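Local coordinates for putative streptothricin acetyltransferase (Bacillus anthracis, PDB 3PP9), which probably acetylates streptothricin-type antibiotics, using acetyl coenzyme A as the acetyl donor, at residues Ile80-His84 and Asn85-Gly89. Sequence-based numbering, arbitrary orientation. Where two conformers were deposited one is given.
Sequences IALLH and NQIIG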
ATOM      1  N   ILE A  80      10.066 -16.649  15.716  1.00 13.04           N
ATOM      2  CA  ILE A  80       9.109 -17.305  16.598  1.00 12.97           C
ATOM      3  C   ILE A  80       9.465 -17.076  18.061  1.00 14.00           C
ATOM      4  O   ILE A  80      10.632 -16.934  18.419  1.00 15.15           O
ATOM      5  CB  ILE A  80       8.993 -18.852  16.344  1.00 13.32           C
ATOM      6  CG1 ILE A  80      10.366 -19.557  16.397  1.00 14.47           C
ATOM      7  CG2 ILE A  80       8.319 -19.105  15.001  1.00 13.92           C
ATOM      8  CD1 ILE A  80      10.336 -21.107  16.248  1.00 14.53           C
ATOM      9  N   ALA A  81       8.439 -17.028  18.903  1.00 13.88           N
ATOM     10  CA  ALA A  81       8.587 -16.894  20.331  1.00 14.47           C
ATOM     11  C   ALA A  81       8.331 -18.268  20.952  1.00 15.56           C
ATOM     12  O   ALA A  81       7.248 -18.845  20.786  1.00 16.54           O
ATOM     13  CB  ALA A  81       7.566 -15.887  20.875  1.00 15.03           C
ATOM     14  N   LEU A  82       9.306 -18.778  21.695  1.00 15.97           N
ATOM     15  CA  LEU A  82       9.224 -20.074  22.342  1.00 17.59           C
ATOM     16  C   LEU A  82       9.201 -19.943  23.854  1.00 18.91           C
ATOM     17  O   LEU A  82      10.069 -19.294  24.441  1.00 19.63           O
ATOM     18  CB  LEU A  82      10.456 -20.914  21.956  1.00 18.30           C
ATOM     19  CG  LEU A  82      10.454 -21.366  20.499  1.00 19.94           C
ATOM     20  CD1 LEU A  82      11.885 -21.590  20.005  1.00 23.51           C
ATOM     21  CD2 LEU A  82       9.599 -22.611  20.370  1.00 22.64           C
ATOM     22  N   LEU A  83       8.239 -20.623  24.473  1.00 20.20           N
ATOM     23  CA  LEU A  83       8.098 -20.650  25.925  1.00 22.11           C
ATOM     24  C   LEU A  83       7.708 -22.083  26.277  1.00 23.12           C
ATOM     25  O   LEU A  83       6.811 -22.641  25.662  1.00 22.38           O
ATOM     26  CB  LEU A  83       7.005 -19.693  26.403  1.00 21.76           C
ATOM     27  CG  LEU A  83       7.026 -19.547  27.925  1.00 23.54           C
ATOM     28  CD1 LEU A  83       8.315 -18.880  28.388  1.00 26.80           C
ATOM     29  CD2 LEU A  83       5.829 -18.771  28.426  1.00 26.87           C
ATOM     30  N   HIS A  84       8.354 -22.654  27.293  0.50 25.75           N
ATOM     31  CA  HIS A  84       8.111 -24.041  27.735  0.50 27.86           C
ATOM     32  C   HIS A  84       7.908 -25.040  26.599  0.50 28.29           C
ATOM     33  O   HIS A  84       6.907 -25.750  26.549  0.50 29.22           O
ATOM     34  CB  HIS A  84       7.005 -24.181  28.810  0.50 28.22           C
ATOM     35  CG  HIS A  84       5.677 -23.583  28.447  0.50 27.11           C
ATOM     36  ND1 HIS A  84       4.783 -24.198  27.596  0.50 25.02           N
ATOM     37  CD2 HIS A  84       5.057 -22.467  28.898  0.50 25.68           C
ATOM     38  CE1 HIS A  84       3.694 -23.456  27.494  0.50 26.03           C
ATOM     39  NE2 HIS A  84       3.829 -22.408  28.285  0.50 23.94           N
ATOM     40  N   ASN A  85       8.880 -25.072  25.692  1.00 28.99           N
ATOM     41  CA  ASN A  85       8.873 -25.989  24.529  1.00 30.14           C
ATOM     42  C   ASN A  85       7.744 -25.795  23.523  1.00 29.14           C
ATOM     43  O   ASN A  85       7.441 -26.697  22.744  1.00 30.72           O
ATOM     44  CB  ASN A  85       8.905 -27.462  24.986  1.00 32.42           C
ATOM     45  CG  ASN A  85      10.077 -27.773  25.907  1.00 36.58           C
ATOM     46  OD1 ASN A  85      10.039 -28.744  26.675  1.00 43.29           O
ATOM     47  ND2 ASN A  85      11.119 -26.944  25.849  1.00 40.51           N
ATOM     48  N   GLN A  86       7.140 -24.613  23.482  1.00 27.19           N
ATOM     49  CA  GLN A  86       6.047 -24.409  22.564  1.00 25.56           C
ATOM     50  C   GLN A  86       6.135 -23.038  21.905  1.00 22.12           C
ATOM     51  O   GLN A  86       6.548 -22.063  22.517  1.00 18.88           O
ATOM     52  CB  GLN A  86       4.701 -24.493  23.295  1.00 27.16           C
ATOM     53  CG  GLN A  86       4.392 -25.813  23.988  1.00 33.20           C
ATOM     54  CD  GLN A  86       3.102 -25.767  24.795  1.00 37.93           C
ATOM     55  OE1 GLN A  86       2.846 -26.642  25.623  1.00 43.69           O
ATOM     56  NE2 GLN A  86       2.293 -24.733  24.572  1.00 42.98           N
ATOM     57  N   ILE A  87       5.763 -22.984  20.635  1.00 20.60           N
ATOM     58  CA  ILE A  87       5.713 -21.725  19.920  1.00 18.88           C
ATOM     59  C   ILE A  87       4.427 -21.021  20.394  1.00 18.90           C
ATOM     60  O   ILE A  87       3.322 -21.557  20.254  1.00 21.32           O
ATOM     61  CB  ILE A  87       5.681 -21.940  18.402  1.00 18.43           C
ATOM     62  CG1 ILE A  87       6.986 -22.592  17.943  1.00 20.92           C
ATOM     63  CG2 ILE A  87       5.414 -20.593  17.660  1.00 17.66           C
ATOM     64  CD1 ILE A  87       6.975 -23.085  16.491  1.00 22.76           C
ATOM     65  N   ILE A  88       4.579 -19.835  20.984  1.00 16.71           N
ATOM     66  CA  ILE A  88       3.437 -19.061  21.499  1.00 16.58           C
ATOM     67  C   ILE A  88       3.196 -17.740  20.755  1.00 16.39           C
ATOM     68  O   ILE A  88       2.298 -16.969  21.108  1.00 16.48           O
ATOM     69  CB  ILE A  88       3.570 -18.782  23.007  1.00 16.66           C
ATOM     70  CG1 ILE A  88       4.750 -17.838  23.297  1.00 17.16           C
ATOM     71  CG2 ILE A  88       3.663 -20.108  23.770  1.00 17.77           C
ATOM     72  CD1 ILE A  88       4.789 -17.288  24.744  1.00 20.63           C
ATOM     73  N   GLY A  89       4.022 -17.458  19.756  1.00 15.59           N
ATOM     74  CA  GLY A  89       3.852 -16.227  18.990  1.00 14.53           C
ATOM     75  C   GLY A  89       4.872 -16.147  17.871  1.00 13.96           C
ATOM     76  O   GLY A  89       5.800 -16.941  17.837  1.00 14.38           O
TER
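Ala81 O takes two donors from the facing strand: the N-H of Ile88 at 2.9 Å, with 165° at the hydrogen, and a weaker CA-H contact from Ile87 CA at 3.4 Å. The N of the same alanine turns to a different residue, bonding to Gly89 O at 2.8 Å. One residue thus faces two, Ile88 and Gly89, in the manner of a beta bulge; Gly89 N, buried here, is left without a partner in the model. Toward the turn, Leu83 N meets Gln86 O at 3.0 Å, and Gln86 N returns a more bent bond to Leu83 O.

On the face carrying Ile80, Leu82 and Ile87, Ile87 meets both of the others. Leu82 CD2 lies 3.6 Å from Ile87 CG1, while the CD1 methyls of Ile80 and Ile87 come within 3.9 Å; Pro20 also touches Ile87. Across the sheet, Ile88 has CG1 set between its backbone N and carbonyl carbon (chi1 67°), which swings CG1 towards the methyl of Ala81; CD1, extended beyond it, reaches to 3.7 Å from Leu83 CB. Val117 of helix 117-131 covers both Ala81 and Ile88 there.

At the exposed end, the Gln86 amide sits at the edge of the His84 ring, Gln86 NE2 3.5 Å from His84 CE1, the two planes 85° apart; because the histidine was built in two conformers, this van der Waals contact holds for one of them and is uncertain. His84 and Asn85 both adopt left-handed backbone conformations, forming the corners of a type I' turn. That tight two-residue connection closes the antiparallel hairpin of strands 76-83 and 86-95, part of the central mixed sheet of the GNAT fold.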